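Uncharacterized protein (Streptococcus pneumoniae, PDB 3LFT) binds L-tryptophan in the cleft between two alpha/beta lobes and is probably the substrate-binding component of an ABC transporter. Local coordinates at residues 73-78 against 95-100; 86-91 against 108-113. All coordinates share one frame; numbering follows the deposited sequence.

Contact 1 (73-78 against 95-100)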
loop_
_atom_site.group_PDB
_atom_site.type_symbol
_atom_site.label_atom_id
_atom_site.label_comp_id
_atom_site.label_asym_id
_atom_site.label_seq_id
_atom_site.Cartn_x
_atom_site.Cartn_y
_atom_site.Cartn_z
ATOM N N ALA A 73 0.792 3.083 -10.715
ATOM C CA ALA A 73 2.011 3.059 -11.517
ATOM C C ALA A 73 2.119 1.780 -12.332
ATOM O O ALA A 73 2.421 1.827 -13.516
ATOM C CB ALA A 73 3.238 3.256 -10.662
ATOM N N ALA A 74 1.861 0.633 -11.709
ATOM C CA ALA A 74 1.890 -0.623 -12.441
ATOM C C ALA A 74 0.821 -0.629 -13.532
ATOM O O ALA A 74 1.089 -1.111 -14.620
ATOM C CB ALA A 74 1.697 -1.807 -11.492
ATOM N N GLN A 75 -0.367 -0.093 -13.248
ATOM C CA GLN A 75 -1.425 -0.013 -14.258
ATOM C C GLN A 75 -1.018 0.895 -15.425
ATOM O O GLN A 75 -1.274 0.565 -16.575
ATOM C CB GLN A 75 -2.739 0.444 -13.648
ATOM C CG GLN A 75 -3.403 -0.621 -12.757
ATOM C CD GLN A 75 -4.663 -0.120 -12.108
ATOM O OE1 GLN A 75 -4.684 0.971 -11.549
ATOM N NE2 GLN A 75 -5.709 -0.938 -12.112
ATOM N N GLY A 76 -0.350 2.013 -15.129
ATOM C CA GLY A 76 0.118 2.875 -16.217
ATOM C C GLY A 76 1.088 2.161 -17.139
ATOM O O GLY A 76 0.996 2.260 -18.368
ATOM N N LEU A 77 2.034 1.446 -16.536
ATOM C CA LEU A 77 3.036 0.733 -17.323
ATOM C C LEU A 77 2.408 -0.419 -18.105
ATOM O O LEU A 77 2.711 -0.591 -19.287
ATOM C CB LEU A 77 4.164 0.242 -16.413
ATOM C CG LEU A 77 5.002 1.339 -15.757
ATOM C CD1 LEU A 77 5.860 0.719 -14.670
ATOM C CD2 LEU A 77 5.899 2.061 -16.753
ATOM N N ALA A 78 1.530 -1.197 -17.466
ATOM C CA ALA A 78 0.885 -2.334 -18.137
ATOM C C ALA A 78 -0.046 -1.889 -19.275
ATOM O O ALA A 78 -0.262 -2.633 -20.220
ATOM C CB ALA A 78 0.138 -3.172 -17.121
ATOM N N ILE A 95 -5.331 -9.083 -9.378
ATOM C CA ILE A 95 -6.409 -9.583 -10.227
ATOM C C ILE A 95 -7.470 -8.502 -10.428
ATOM O O ILE A 95 -7.896 -8.223 -11.551
ATOM C CB ILE A 95 -7.023 -10.874 -9.651
ATOM C CG1 ILE A 95 -5.963 -11.984 -9.609
ATOM C CG2 ILE A 95 -8.243 -11.319 -10.461
ATOM C CD1 ILE A 95 -6.391 -13.208 -8.787
ATOM N N GLY A 96 -7.891 -7.880 -9.327
ATOM C CA GLY A 96 -8.872 -6.799 -9.403
ATOM C C GLY A 96 -8.356 -5.574 -10.134
ATOM O O GLY A 96 -9.156 -4.811 -10.699
ATOM N N ALA A 97 -7.038 -5.387 -10.151
ATOM C CA ALA A 97 -6.439 -4.287 -10.901
ATOM C C ALA A 97 -6.342 -4.599 -12.388
ATOM O O ALA A 97 -5.920 -3.756 -13.169
ATOM C CB ALA A 97 -5.048 -3.964 -10.329
ATOM N N ASN A 98 -6.782 -5.798 -12.787
ATOM C CA ASN A 98 -6.698 -6.278 -14.178
ATOM C C ASN A 98 -5.248 -6.355 -14.670
ATOM O O ASN A 98 -4.979 -6.141 -15.855
ATOM C CB ASN A 98 -7.557 -5.401 -15.117
ATOM C CG ASN A 98 -8.016 -6.136 -16.365
ATOM O OD1 ASN A 98 -8.236 -5.527 -17.428
ATOM N ND2 ASN A 98 -8.229 -7.420 -16.235
ATOM N N LEU A 99 -4.327 -6.665 -13.751
ATOM C CA LEU A 99 -2.899 -6.752 -14.066
ATOM C C LEU A 99 -2.431 -8.171 -14.367
ATOM O O LEU A 99 -1.502 -8.366 -15.165
ATOM C CB LEU A 99 -2.057 -6.152 -12.925
ATOM C CG LEU A 99 -2.079 -4.618 -12.869
ATOM C CD1 LEU A 99 -1.530 -4.107 -11.538
ATOM C CD2 LEU A 99 -1.282 -4.023 -14.016
ATOM N N VAL A 100 -3.066 -9.148 -13.727
ATOM C CA VAL A 100 -2.753 -10.566 -13.933
ATOM C C VAL A 100 -4.056 -11.328 -14.022
ATOM O O VAL A 100 -5.068 -10.883 -13.470
ATOM C CB VAL A 100 -1.899 -11.149 -12.784
ATOM C CG1 VAL A 100 -0.631 -10.300 -12.559
ATOM C CG2 VAL A 100 -2.698 -11.238 -11.472
#

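Contact 2 (86-91 against 108-113). With TRP (tryptophan), chain C.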
loop_
_atom_site.group_PDB
_atom_site.type_symbol
_atom_site.label_atom_id
_atom_site.label_comp_id
_atom_site.label_asym_id
_atom_site.label_seq_id
_atom_site.Cartn_x
_atom_site.Cartn_y
_atom_site.Cartn_z
ATOM N N VAL A 86 6.711 -5.993 -17.002
ATOM C CA VAL A 86 6.285 -5.023 -16.013
ATOM C C VAL A 86 6.272 -5.725 -14.653
ATOM O O VAL A 86 5.602 -6.735 -14.471
ATOM C CB VAL A 86 4.887 -4.494 -16.334
ATOM C CG1 VAL A 86 4.389 -3.547 -15.227
ATOM C CG2 VAL A 86 4.872 -3.790 -17.708
ATOM N N ILE A 87 7.039 -5.182 -13.715
ATOM C CA ILE A 87 7.121 -5.767 -12.386
ATOM C C ILE A 87 6.339 -4.901 -11.406
ATOM O O ILE A 87 6.640 -3.712 -11.240
ATOM C CB ILE A 87 8.592 -5.888 -11.911
ATOM C CG1 ILE A 87 9.478 -6.579 -12.957
ATOM C CG2 ILE A 87 8.657 -6.622 -10.572
ATOM C CD1 ILE A 87 9.008 -7.939 -13.488
HETATM N N MSE A 88 5.335 -5.499 -10.773
HETATM C CA MSE A 88 4.561 -4.845 -9.743
HETATM C C MSE A 88 5.343 -4.791 -8.434
HETATM O O MSE A 88 5.837 -5.823 -7.961
HETATM C CB MSE A 88 3.289 -5.648 -9.465
HETATM C CG MSE A 88 2.366 -5.852 -10.678
HETATM SE SE MSE A 88 0.784 -6.916 -10.247
HETATM C CE MSE A 88 1.627 -8.545 -9.621
ATOM N N ALA A 89 5.462 -3.584 -7.863
ATOM C CA ALA A 89 6.041 -3.446 -6.522
ATOM C C ALA A 89 4.951 -3.008 -5.551
ATOM O O ALA A 89 4.611 -1.804 -5.471
ATOM C CB ALA A 89 7.168 -2.445 -6.543
ATOM N N ALA A 90 4.421 -3.989 -4.820
ATOM C CA ALA A 90 3.384 -3.773 -3.805
ATOM C C ALA A 90 2.049 -3.325 -4.400
ATOM O O ALA A 90 1.563 -2.214 -4.157
ATOM C CB ALA A 90 3.872 -2.809 -2.703
ATOM N N ILE A 91 1.439 -4.232 -5.170
ATOM C CA ILE A 91 0.095 -4.039 -5.729
ATOM C C ILE A 91 -0.825 -4.920 -4.879
ATOM O O ILE A 91 -0.690 -6.144 -4.850
ATOM C CB ILE A 91 0.069 -4.475 -7.210
ATOM C CG1 ILE A 91 0.602 -3.356 -8.126
ATOM C CG2 ILE A 91 -1.354 -4.817 -7.671
ATOM C CD1 ILE A 91 1.886 -2.633 -7.693
ATOM N N GLY A 108 0.421 -12.761 -18.926
ATOM C CA GLY A 108 0.872 -11.712 -19.856
ATOM C C GLY A 108 2.261 -11.243 -19.469
ATOM O O GLY A 108 3.093 -12.032 -18.985
ATOM N N ASN A 109 2.508 -9.950 -19.638
ATOM C CA ASN A 109 3.829 -9.386 -19.391
ATOM C C ASN A 109 4.036 -8.831 -17.974
ATOM O O ASN A 109 5.054 -8.220 -17.691
ATOM C CB ASN A 109 4.151 -8.316 -20.434
ATOM C CG ASN A 109 3.216 -7.118 -20.369
ATOM O OD1 ASN A 109 1.993 -7.260 -20.283
ATOM N ND2 ASN A 109 3.788 -5.925 -20.500
ATOM N N VAL A 110 3.088 -9.087 -17.071
ATOM C CA VAL A 110 3.109 -8.512 -15.725
ATOM C C VAL A 110 3.251 -9.591 -14.646
ATOM O O VAL A 110 2.517 -10.564 -14.639
ATOM C CB VAL A 110 1.808 -7.719 -15.435
ATOM C CG1 VAL A 110 1.880 -7.060 -14.068
ATOM C CG2 VAL A 110 1.511 -6.675 -16.531
ATOM N N THR A 111 4.179 -9.402 -13.719
ATOM C CA THR A 111 4.233 -10.215 -12.489
ATOM C C THR A 111 4.732 -9.319 -11.368
ATOM O O THR A 111 4.916 -8.124 -11.595
ATOM C CB THR A 111 5.092 -11.483 -12.687
ATOM O OG1 THR A 111 4.944 -12.294 -11.518
ATOM C CG2 THR A 111 6.548 -11.164 -12.897
ATOM N N GLY A 112 4.939 -9.878 -10.177
ATOM C CA GLY A 112 5.580 -9.086 -9.107
ATOM C C GLY A 112 5.082 -9.414 -7.726
ATOM O O GLY A 112 4.699 -10.546 -7.450
ATOM N N VAL A 113 5.074 -8.381 -6.874
ATOM C CA VAL A 113 4.846 -8.521 -5.430
ATOM C C VAL A 113 3.564 -7.806 -5.027
ATOM O O VAL A 113 3.323 -6.666 -5.435
ATOM C CB VAL A 113 6.062 -7.914 -4.662
ATOM C CG1 VAL A 113 5.746 -7.783 -3.166
ATOM C CG2 VAL A 113 7.300 -8.783 -4.882
HETATM N N TRP C . -0.265 -1.604 -2.065
HETATM C CA TRP C . -0.570 -0.223 -2.542
HETATM C C TRP C . -1.186 -0.278 -3.903
HETATM O O TRP C . -1.173 0.718 -4.631
HETATM C CB TRP C . 0.712 0.625 -2.531
HETATM C CG TRP C . 1.286 0.744 -1.142
HETATM C CD1 TRP C . 2.348 0.027 -0.593
HETATM C CD2 TRP C . 0.798 1.630 -0.079
HETATM N NE1 TRP C . 2.544 0.418 0.710
HETATM C CE2 TRP C . 1.655 1.343 1.075
HETATM C CE3 TRP C . -0.235 2.536 -0.020
HETATM C CZ2 TRP C . 1.419 2.034 2.250
HETATM C CZ3 TRP C . -0.449 3.208 1.179
HETATM C CH2 TRP C . 0.382 2.953 2.289
HETATM O OXT TRP C . -1.709 -1.333 -4.288
#

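Contact 1 (73-78 against 95-100)
A helix-to-loop contact, apolar apart from one side-chain-to-backbone hydrogen bond, sets Leu-99 of the loop after strand 86-89 against helix 71-80. The two branches of Leu-99 part over the helix: CD2 lies 3.5 Å from Ala-78 CB, one turn on from Ala-74, whose CB sits 4.0 Å from CD1 of Leu-99. Alanines at these two positions let the isobutyl group come close to the helix backbone, and Leu-99 CD2 is 3.8 Å from Ala-74 O. Gln-75 crosses Leu-99 at about a right angle, its CG 4.1 Å from Leu-99 CD1. In this periplasmic-binding-protein fold the helix flanks the six-stranded parallel sheet, and the loop passes close to the ligand cleft, with about 7 Å between nearest atoms of the Ala-97 side chain and the bound tryptophan. An extended chain beyond CG (chi2 177°) carries the Gln-75 amide out to the type I turn Ile-95 to Asn-98. There NE2 donates to Ala-97 O at 3.0 Å, nearly straight at 164°. The donor uses a lone pair in the carbonyl plane, while the acceptor lies 4° out of the amide plane. Gln-75 NE2 also bonds to Asp-145 OD2, so two acceptors fix the rotation of the amide.

Contact 2 (86-91 against 108-113)
Two adjacent parallel strands of the six-stranded sheet, 86-89 and 110-113, pair here and lead straight to the tryptophan pocket. Four backbone bonds alternate between them: Val-86 N to Asn-109 O, Thr-111 N to Val-86 O, Met-88 N to Thr-111 O at 2.8 Å, and Val-113 N to Met-88 O at 2.9 Å. The short strand axes run 26° apart. Beyond the strand end, Val-113 O receives Ile-91 N at 3.1 Å and, weakly, Ala-90 N, holding the chain just after the strand, where Ala-90 O accepts the ligand amino nitrogen (TRP N) at 2.8 Å. Thr-71, Thr-92 and Asp-115 are among the other residues bonded to the ligand.

Selenomethionine Met-88 meets Val-110 at about a right angle, CG to CG1 3.6 Å. A bend at chi3 (-59°) brings its CE back over the opposite backbone, 3.6 Å from Gly-112 N. Gly-112, at phi 146°, brings its CA to 3.5 Å from Met-88 O in a CA-H...O contact. On the other face Ile-87 and Thr-111 lie side by side, CD1 of the isoleucine 4.1 Å from CG2 of the threonine, whose OG1 bonds to Thr-259 O.

Strand 65-69 continues the sheet beyond 86-89, and 262-264 does so beyond 110-115; helix 71-80 lies on the face of Val-86 and Val-110, helix 236-251 on that of Thr-111 and Val-113.

From the N terminus the chain runs through helix 71-80, which supplies the first side of contact 1, and then into strand 86-89, the first side of contact 2. The loop after this strand returns to the helix at 95-100, closing contact 1 across a gap of 16 residues; 108-113 then closes contact 2 across a gap of equal length. The segments alternate, so the two closures cross. Their centres are 8 Å apart and they touch directly: Ala-78 CB lies 3.8 Å from Val-110 CG2, and Leu-99 CD1 3.9 Å from Met-88 SE. Together they join helix, loop and two sheet strands within the lobe built on the six-stranded sheet, beside the ligand cleft.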